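Lin1840 protein (Listeria innocua serovar 6a, PDB 4ZOC) probably hydrolyses terminal, non-reducing beta-D-glucosyl residues, releasing beta-D-glucose, as a family 3 glycoside hydrolase involved in beta-1,2-glucan metabolism. Local coordinates at residues S26-F30 and A57-S63; V87-I93 and G130-S136; A123-T127 and L183-A187. The protein carries 2 engineered substitutions. All coordinates share one frame; numbering follows the deposited sequence.

Interaction 1 of 3, residues S26-F30 and A57-S63; sequences SPFLF and AGSVLGS
Pro-27 and Phe-30 pack on Val-60 in a buried, mainly apolar contact between the loop after strand 23-25 and the neighbouring strand 59-61 of the TIM barrel. The two methyls of Val-60 divide the work. Val-60 CG1 lies 4.0 Å from Pro-27 CB, and Val-60 CG2 lies 3.5 Å from Phe-30 CE1. This split follows from the Val-60 torsion, which sets CG1 anti to the backbone N (chi1 179°) and CG2 beside it. Phe-30 meets Val-60 obliquely. Its ring also reaches back along the strand, with Phe-30 CE2 3.9 Å from Ala-57 CB and the Ser-59 carbonyl O at the ring edge. The ring of Pro-27 sits against the strand's far end: CD is 3.2 Å from Leu-61 O and CG is 3.4 Å from Gly-62 O. Helix 66-79 covers the same patch, with Ile-72 touching both Pro-27 and Phe-30. The polar link is a water that donates to Leu-61 O (2.9 Å) and is hydrogen-bonded to Ser-26 OG. Cohesion between the segments probably comes largely from burial of apolar groups, although the proline ring also rests on two backbone carbonyls, and the water joins them at one polar point.

Interaction 2 of 3, residues V87-I93 and G130-S136; sequences VFMADVI and GHHVTFS
Met-89, Val-133 and Phe-135 form the apolar centre. The Met-89 and Val-133 side chains run side by side from the same face of the sheet, with Met-89 CG 3.7 Å from Val-133 CB. Phe-135 crosses Met-89 at about a right angle. Phe-135 CZ meets Met-89 CB at 3.5 Å, and the Met-89 sulfur approaches the ring obliquely in a Met-aromatic contact. Leu-233 of strand 233-236 touches both Met-89 and Val-133. Ala-90 leaves from the other face. Ala-90 CB lies over one face of the His-131 ring, 3.8 Å from its centroid, a CH-pi contact. Farther back, the edge of the Phe-88 ring points toward the face of His-132 in an offset edge-to-face pair, planes at 85°.

The backbones are joined as parallel strands. Phe-88 O takes two bonds, from His-132 N (2.8 Å) and Val-133 N. Ala-90 N then donates to Val-133 O (2.9 Å), and Phe-135 N donates to Ala-90 O. Just past the end of strand 87-90, Val-92 O accepts from Thr-134 OG1 at 2.7 Å. The hydroxyl lies anti to the Thr-134 backbone N (chi1 180°) and approaches well to one side of the carbonyl, with a C=O...O angle of 108°. Two waters bridge the polar edge, one between Met-89 O and His-131 ND1, the other between Ile-93 O and Ser-136 OG. His-131 NE2 is held by Tyr-96, and Ser-136 OG also bonds Tyr-172. Asp-91 OD1 lies 3.3 Å from Phe-135 CD2, at the ring edge, and the Asp-91 side chain is about 6 Å from a bound glucose. Adjacent parallel strands 87-90 and 133-134, with helix 112-128 between them in the chain, form a beta-alpha-beta crossover, the repeating unit of the TIM barrel.

Interaction 3 of 3, residues A123-T127 and L183-A187; sequences ALEAT and LEQMA
Helix 112-128 of the TIM-barrel domain packs here on the loop that leads into strand 187-193. Met-186 carries the apolar part. Met-186 CG is 3.9 Å from Ala-123 CB, and Met-186 SD is 3.8 Å from Ala-126 CB. CG stands between the backbone N and the carbonyl carbon (chi1 70°), and the chain bends at its end (chi3 -53°). The terminal CE thereby also lies against Ala-126 CB. The small alanine side chains let Met-186 SD come close to the helix backbone, near Ala-123 CA.

Thr-127, one turn on from Ala-123, meets the loop with CB and its methyl CG2. Thr-127 CB is 3.3 Å from Leu-183 O. Thr-127 CG2 is 3.5 Å from Gln-185 O. Thr-127 OG1 also comes near the loop, but it donates to Ala-123 O at 2.7 Å. That carbonyl also accepts the helical bond from Thr-127 N, and two bonds from one residue therefore grip it. Arg-354 provides a further hydrogen-bond partner for Thr-127 OG1. At the more open margin, Leu-124 and Glu-184 lie side by side, pointing the same way. Leu-124 CD1 rests 3.6 Å from Glu-184 OE1, a van der Waals contact with the extended acid chain.

Around the contact, Gln-185 NE2 bonds carbonyls of Gly-171 and Tyr-172 at the end of helix 158-173. The backbone O of Gln-185 is bonded by Arg-347. Met-186 also touches Thr-134; its side chain therefore meets both helix 112-128 and strand 133-134. Ala-187 begins strand 187-193, next to 133-134 in the barrel.

In the fold
From the N terminus, interaction 1 closes first, bringing the loop after strand 23-25 onto strand 59-61 across a mainly helical excursion. Interaction 2 follows in series and joins strands 87-90 and 133-134, with helix 112-128 in the connection between them. The two contacts meet in one sheet, where Gly-62 N and Met-89 O are 2.8 Å apart, a probable hydrogen bond. Interaction 3 crosses interaction 2 along the chain: segment 123-127 precedes 130-136, and 183-187 comes after it. These two also touch, through probable backbone bonds between strand 133-134 and Ala-187. Together the three contacts link consecutive barrel strands and an outer helix of the N-terminal domain.

Interaction 1 of 3, residues S26-F30 and A57-S63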
loop_
_atom_site.group_PDB
_atom_site.type_symbol
_atom_site.label_atom_id
_atom_site.label_comp_id
_atom_site.label_asym_id
_atom_site.label_seq_id
_atom_site.Cartn_x
_atom_site.Cartn_y
_atom_site.Cartn_z
ATOM N N SER A 26 6.499 -26.177 23.730
ATOM C CA SER A 26 6.169 -27.312 22.881
ATOM C C SER A 26 6.136 -28.581 23.750
ATOM O O SER A 26 6.822 -28.612 24.794
ATOM C CB SER A 26 7.233 -27.466 21.830
ATOM O OG SER A 26 7.121 -26.421 20.871
ATOM N N PRO A 27 5.393 -29.621 23.340
ATOM C CA PRO A 27 5.173 -30.733 24.280
ATOM C C PRO A 27 6.441 -31.517 24.672
ATOM O O PRO A 27 6.544 -32.096 25.798
ATOM C CB PRO A 27 4.223 -31.648 23.536
ATOM C CG PRO A 27 4.385 -31.279 22.053
ATOM C CD PRO A 27 4.578 -29.774 22.130
ATOM N N PHE A 28 7.372 -31.591 23.739
ATOM C CA PHE A 28 8.569 -32.446 23.956
ATOM C C PHE A 28 9.601 -31.797 24.874
ATOM O O PHE A 28 10.646 -32.389 25.165
ATOM C CB PHE A 28 9.217 -32.845 22.606
ATOM C CG PHE A 28 9.419 -31.722 21.670
ATOM C CD1 PHE A 28 10.544 -30.951 21.777
ATOM C CD2 PHE A 28 8.503 -31.466 20.640
ATOM C CE1 PHE A 28 10.740 -29.893 20.892
ATOM C CE2 PHE A 28 8.700 -30.386 19.770
ATOM C CZ PHE A 28 9.813 -29.631 19.907
ATOM N N LEU A 29 9.298 -30.596 25.354
ATOM C CA LEU A 29 10.048 -29.965 26.463
ATOM C C LEU A 29 9.569 -30.419 27.856
ATOM O O LEU A 29 10.148 -30.059 28.854
ATOM C CB LEU A 29 10.057 -28.443 26.369
ATOM C CG LEU A 29 10.622 -27.985 25.033
ATOM C CD1 LEU A 29 10.377 -26.540 24.711
ATOM C CD2 LEU A 29 12.117 -28.267 24.983
ATOM N N PHE A 30 8.570 -31.266 27.910
ATOM C CA PHE A 30 8.045 -31.714 29.161
ATOM C C PHE A 30 8.391 -33.184 29.338
ATOM O O PHE A 30 8.323 -33.972 28.415
ATOM C CB PHE A 30 6.519 -31.538 29.228
ATOM C CG PHE A 30 6.056 -30.130 29.241
ATOM C CD1 PHE A 30 5.839 -29.471 28.068
ATOM C CD2 PHE A 30 5.790 -29.469 30.423
ATOM C CE1 PHE A 30 5.358 -28.144 28.084
ATOM C CE2 PHE A 30 5.334 -28.150 30.440
ATOM C CZ PHE A 30 5.103 -27.501 29.258
ATOM N N ALA A 57 5.624 -24.474 34.172
ATOM C CA ALA A 57 5.087 -23.811 32.970
ATOM C C ALA A 57 3.600 -23.822 32.895
ATOM O O ALA A 57 2.931 -24.734 33.374
ATOM C CB ALA A 57 5.693 -24.466 31.729
ATOM N N GLY A 58 3.016 -22.758 32.305
ATOM C CA GLY A 58 1.556 -22.615 32.330
ATOM C C GLY A 58 0.871 -23.423 31.275
ATOM O O GLY A 58 -0.274 -23.897 31.456
ATOM N N SER A 59 1.548 -23.623 30.155
ATOM C CA SER A 59 0.817 -24.199 29.023
ATOM C C SER A 59 1.715 -24.960 28.052
ATOM O O SER A 59 2.865 -24.657 27.921
ATOM C CB SER A 59 0.066 -22.986 28.318
ATOM O OG SER A 59 -0.617 -23.410 27.137
ATOM N N VAL A 60 1.112 -25.915 27.333
ATOM C CA VAL A 60 1.636 -26.597 26.211
ATOM C C VAL A 60 1.008 -26.119 24.931
ATOM O O VAL A 60 -0.199 -25.947 24.890
ATOM C CB VAL A 60 1.273 -28.090 26.343
ATOM C CG1 VAL A 60 1.797 -28.878 25.158
ATOM C CG2 VAL A 60 1.902 -28.631 27.608
ATOM N N LEU A 61 1.804 -25.914 23.867
ATOM C CA LEU A 61 1.133 -25.806 22.551
ATOM C C LEU A 61 1.605 -26.849 21.571
ATOM O O LEU A 61 2.794 -27.238 21.545
ATOM C CB LEU A 61 1.221 -24.429 21.931
ATOM C CG LEU A 61 2.463 -24.185 21.073
ATOM C CD1 LEU A 61 2.282 -22.883 20.336
ATOM C CD2 LEU A 61 3.573 -24.105 22.073
ATOM N N GLY A 62 0.642 -27.371 20.821
ATOM C CA GLY A 62 0.920 -28.320 19.819
ATOM C C GLY A 62 1.245 -29.750 20.311
ATOM O O GLY A 62 2.073 -30.427 19.713
ATOM N N SER A 63 0.565 -30.176 21.363
ATOM C CA SER A 63 0.511 -31.622 21.688
ATOM C C SER A 63 0.228 -32.461 20.405
ATOM O O SER A 63 -0.479 -32.015 19.522
ATOM C CB SER A 63 -0.524 -31.921 22.756
ATOM O OG SER A 63 -0.660 -33.311 22.959
HETATM O O HOH W 1 4.904 -26.785 19.614
#

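Interaction 2 of 3, residues V87-I93 and G130-S136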
loop_
_atom_site.group_PDB
_atom_site.type_symbol
_atom_site.label_atom_id
_atom_site.label_comp_id
_atom_site.label_asym_id
_atom_site.label_seq_id
_atom_site.Cartn_x
_atom_site.Cartn_y
_atom_site.Cartn_z
ATOM N N VAL A 87 -2.560 -26.082 30.599
ATOM C CA VAL A 87 -3.581 -25.878 29.552
ATOM C C VAL A 87 -2.921 -26.126 28.187
ATOM O O VAL A 87 -1.768 -25.739 27.997
ATOM C CB VAL A 87 -4.294 -24.450 29.629
ATOM C CG1 VAL A 87 -3.270 -23.305 29.614
ATOM C CG2 VAL A 87 -5.366 -24.388 28.561
ATOM N N PHE A 88 -3.623 -26.859 27.308
ATOM C CA PHE A 88 -3.122 -27.346 26.006
ATOM C C PHE A 88 -3.822 -26.595 24.896
ATOM O O PHE A 88 -5.070 -26.597 24.794
ATOM C CB PHE A 88 -3.434 -28.846 25.865
ATOM C CG PHE A 88 -2.532 -29.741 26.700
ATOM C CD1 PHE A 88 -2.729 -29.868 28.091
ATOM C CD2 PHE A 88 -1.455 -30.391 26.104
ATOM C CE1 PHE A 88 -1.867 -30.653 28.823
ATOM C CE2 PHE A 88 -0.601 -31.215 26.826
ATOM C CZ PHE A 88 -0.793 -31.323 28.205
ATOM N N MET A 89 -3.021 -25.973 24.054
ATOM C CA MET A 89 -3.512 -25.182 22.952
ATOM C C MET A 89 -2.961 -25.681 21.618
ATOM O O MET A 89 -1.863 -26.300 21.552
ATOM C CB MET A 89 -3.054 -23.748 23.155
ATOM C CG MET A 89 -3.284 -23.195 24.538
ATOM S SD MET A 89 -3.340 -21.402 24.595
ATOM C CE MET A 89 -3.321 -21.186 26.358
ATOM N N ALA A 90 -3.723 -25.434 20.542
ATOM C CA ALA A 90 -3.270 -25.955 19.242
ATOM C C ALA A 90 -3.830 -25.123 18.109
ATOM O O ALA A 90 -4.806 -24.388 18.288
ATOM C CB ALA A 90 -3.724 -27.395 19.092
ATOM N N ASP A 91 -3.219 -25.267 16.944
ATOM C CA ASP A 91 -3.731 -24.622 15.721
ATOM C C ASP A 91 -4.752 -25.515 15.019
ATOM O O ASP A 91 -4.350 -26.390 14.263
ATOM C CB ASP A 91 -2.547 -24.334 14.804
ATOM C CG ASP A 91 -1.707 -23.166 15.349
ATOM O OD1 ASP A 91 -2.197 -22.000 15.367
ATOM O OD2 ASP A 91 -0.614 -23.412 15.721
ATOM N N VAL A 92 -6.042 -25.317 15.343
ATOM C CA VAL A 92 -7.178 -25.920 14.679
ATOM C C VAL A 92 -7.887 -24.841 13.893
ATOM O O VAL A 92 -8.690 -24.104 14.394
ATOM C CB VAL A 92 -8.055 -26.743 15.674
ATOM C CG1 VAL A 92 -8.955 -27.667 14.884
ATOM C CG2 VAL A 92 -7.093 -27.380 16.682
ATOM N N ILE A 93 -7.503 -24.739 12.619
ATOM C CA ILE A 93 -7.770 -23.522 11.814
ATOM C C ILE A 93 -8.951 -23.736 10.907
ATOM O O ILE A 93 -9.819 -22.868 10.753
ATOM C CB ILE A 93 -6.530 -23.124 10.994
ATOM C CG1 ILE A 93 -5.266 -23.044 11.928
ATOM C CG2 ILE A 93 -6.805 -21.871 10.138
ATOM C CD1 ILE A 93 -5.502 -22.171 13.173
ATOM N N GLY A 130 -7.296 -34.192 23.024
ATOM C CA GLY A 130 -6.756 -33.596 24.218
ATOM C C GLY A 130 -6.491 -32.093 24.245
ATOM O O GLY A 130 -5.891 -31.610 25.162
ATOM N N HIS A 131 -6.906 -31.384 23.213
ATOM C CA HIS A 131 -6.711 -29.936 23.109
ATOM C C HIS A 131 -7.826 -29.131 23.760
ATOM O O HIS A 131 -8.976 -29.391 23.535
ATOM C CB HIS A 131 -6.621 -29.540 21.630
ATOM C CG HIS A 131 -5.571 -30.286 20.857
ATOM N ND1 HIS A 131 -4.217 -30.132 21.076
ATOM C CD2 HIS A 131 -5.687 -31.239 19.904
ATOM C CE1 HIS A 131 -3.545 -30.926 20.270
ATOM N NE2 HIS A 131 -4.417 -31.621 19.563
ATOM N N HIS A 132 -7.445 -28.071 24.487
ATOM C CA HIS A 132 -8.375 -27.215 25.241
ATOM C C HIS A 132 -8.698 -25.920 24.528
ATOM O O HIS A 132 -9.763 -25.375 24.756
ATOM C CB HIS A 132 -7.816 -26.795 26.572
ATOM C CG HIS A 132 -7.353 -27.968 27.394
ATOM N ND1 HIS A 132 -6.342 -27.874 28.311
ATOM C CD2 HIS A 132 -7.777 -29.253 27.421
ATOM C CE1 HIS A 132 -6.120 -29.069 28.849
ATOM N NE2 HIS A 132 -6.994 -29.919 28.355
ATOM N N VAL A 133 -7.745 -25.385 23.774
ATOM C CA VAL A 133 -7.877 -24.102 23.069
ATOM C C VAL A 133 -7.438 -24.227 21.633
ATOM O O VAL A 133 -6.446 -24.883 21.351
ATOM C CB VAL A 133 -6.868 -23.031 23.700
ATOM C CG1 VAL A 133 -6.944 -21.658 23.078
ATOM C CG2 VAL A 133 -7.074 -22.891 25.173
ATOM N N THR A 134 -8.137 -23.543 20.729
ATOM C CA THR A 134 -7.609 -23.375 19.393
ATOM C C THR A 134 -7.293 -21.936 19.069
ATOM O O THR A 134 -8.060 -21.034 19.435
ATOM C CB THR A 134 -8.576 -23.926 18.319
ATOM O OG1 THR A 134 -7.994 -23.720 17.023
ATOM C CG2 THR A 134 -9.997 -23.219 18.312
ATOM N N PHE A 135 -6.246 -21.770 18.262
ATOM C CA PHE A 135 -5.800 -20.463 17.788
ATOM C C PHE A 135 -6.590 -20.058 16.531
ATOM O O PHE A 135 -6.030 -19.987 15.401
ATOM C CB PHE A 135 -4.343 -20.489 17.539
ATOM C CG PHE A 135 -3.465 -20.820 18.786
ATOM C CD1 PHE A 135 -3.689 -20.130 20.057
ATOM C CD2 PHE A 135 -2.432 -21.768 18.691
ATOM C CE1 PHE A 135 -2.917 -20.416 21.113
ATOM C CE2 PHE A 135 -1.589 -21.976 19.765
ATOM C CZ PHE A 135 -1.842 -21.284 20.959
ATOM N N SER A 136 -7.882 -19.889 16.727
ATOM C CA SER A 136 -8.840 -19.558 15.697
ATOM C C SER A 136 -10.059 -18.942 16.375
ATOM O O SER A 136 -10.348 -19.252 17.534
ATOM C CB SER A 136 -9.242 -20.834 14.907
ATOM O OG SER A 136 -10.325 -20.648 14.018
HETATM O O HOH W 2 -1.859 -28.917 22.497
HETATM O O HOH W 3 -9.418 -20.222 11.636
#

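Interaction 3 of 3, residues A123-T127 and L183-A187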
loop_
_atom_site.group_PDB
_atom_site.type_symbol
_atom_site.label_atom_id
_atom_site.label_comp_id
_atom_site.label_asym_id
_atom_site.label_seq_id
_atom_site.Cartn_x
_atom_site.Cartn_y
_atom_site.Cartn_z
ATOM N N ALA A 123 -13.845 -28.788 16.967
ATOM C CA ALA A 123 -13.779 -28.908 18.437
ATOM C C ALA A 123 -14.093 -30.318 18.925
ATOM O O ALA A 123 -13.441 -30.787 19.826
ATOM C CB ALA A 123 -14.686 -27.918 19.127
ATOM N N LEU A 124 -15.053 -30.981 18.290
ATOM C CA LEU A 124 -15.364 -32.382 18.641
ATOM C C LEU A 124 -14.099 -33.237 18.528
ATOM O O LEU A 124 -13.757 -34.023 19.412
ATOM C CB LEU A 124 -16.486 -32.873 17.654
ATOM C CG LEU A 124 -16.731 -34.395 17.700
ATOM C CD1 LEU A 124 -17.523 -34.743 18.944
ATOM C CD2 LEU A 124 -17.393 -34.852 16.439
ATOM N N GLU A 125 -13.403 -33.071 17.415
ATOM C CA GLU A 125 -12.181 -33.825 17.155
ATOM C C GLU A 125 -10.966 -33.411 17.966
ATOM O O GLU A 125 -10.254 -34.266 18.499
ATOM C CB GLU A 125 -11.861 -33.759 15.637
ATOM C CG GLU A 125 -12.929 -34.456 14.775
ATOM C CD GLU A 125 -12.516 -34.579 13.345
ATOM O OE1 GLU A 125 -11.607 -33.820 12.912
ATOM O OE2 GLU A 125 -13.098 -35.447 12.626
ATOM N N ALA A 126 -10.772 -32.087 18.103
ATOM C CA ALA A 126 -9.621 -31.539 18.767
ATOM C C ALA A 126 -9.720 -31.885 20.253
ATOM O O ALA A 126 -8.699 -32.277 20.847
ATOM C CB ALA A 126 -9.550 -30.031 18.597
ATOM N N THR A 127 -10.919 -31.796 20.827
ATOM C CA THR A 127 -11.061 -32.195 22.257
ATOM C C THR A 127 -10.828 -33.665 22.441
ATOM O O THR A 127 -10.336 -34.075 23.486
ATOM C CB THR A 127 -12.414 -31.745 22.830
ATOM O OG1 THR A 127 -13.512 -32.311 22.077
ATOM C CG2 THR A 127 -12.516 -30.208 22.833
ATOM N N LEU A 183 -17.474 -30.759 27.307
ATOM C CA LEU A 183 -16.095 -31.117 27.021
ATOM C C LEU A 183 -15.805 -31.536 25.594
ATOM O O LEU A 183 -14.643 -31.901 25.281
ATOM C CB LEU A 183 -15.639 -32.228 27.992
ATOM C CG LEU A 183 -15.873 -31.969 29.501
ATOM C CD1 LEU A 183 -15.162 -32.997 30.357
ATOM C CD2 LEU A 183 -15.509 -30.541 29.938
ATOM N N GLU A 184 -16.794 -31.382 24.723
ATOM C CA GLU A 184 -16.586 -31.524 23.251
ATOM C C GLU A 184 -16.478 -30.166 22.530
ATOM O O GLU A 184 -16.175 -30.113 21.339
ATOM C CB GLU A 184 -17.741 -32.274 22.576
ATOM C CG GLU A 184 -17.815 -33.742 23.000
ATOM C CD GLU A 184 -19.034 -34.471 22.432
ATOM O OE1 GLU A 184 -19.775 -33.879 21.575
ATOM O OE2 GLU A 184 -19.238 -35.652 22.833
ATOM N N GLN A 185 -16.745 -29.105 23.271
ATOM C CA GLN A 185 -16.420 -27.712 22.879
ATOM C C GLN A 185 -15.099 -27.302 23.490
ATOM O O GLN A 185 -14.600 -27.922 24.443
ATOM C CB GLN A 185 -17.463 -26.774 23.456
ATOM C CG GLN A 185 -18.899 -27.116 23.228
ATOM C CD GLN A 185 -19.315 -27.144 21.831
ATOM O OE1 GLN A 185 -20.304 -27.783 21.532
ATOM N NE2 GLN A 185 -18.581 -26.489 20.930
ATOM N N MET A 186 -14.497 -26.240 22.943
ATOM C CA MET A 186 -13.181 -25.802 23.387
ATOM C C MET A 186 -13.121 -24.272 23.363
ATOM O O MET A 186 -13.972 -23.613 22.760
ATOM C CB MET A 186 -12.109 -26.382 22.475
ATOM C CG MET A 186 -12.044 -25.815 21.058
ATOM S SD MET A 186 -11.029 -26.786 19.940
ATOM C CE MET A 186 -9.499 -26.919 20.805
ATOM N N ALA A 187 -12.114 -23.706 24.012
ATOM C CA ALA A 187 -11.900 -22.263 23.966
ATOM C C ALA A 187 -11.343 -21.841 22.604
ATOM O O ALA A 187 -10.452 -22.482 22.026
ATOM C CB ALA A 187 -10.997 -21.814 25.055
#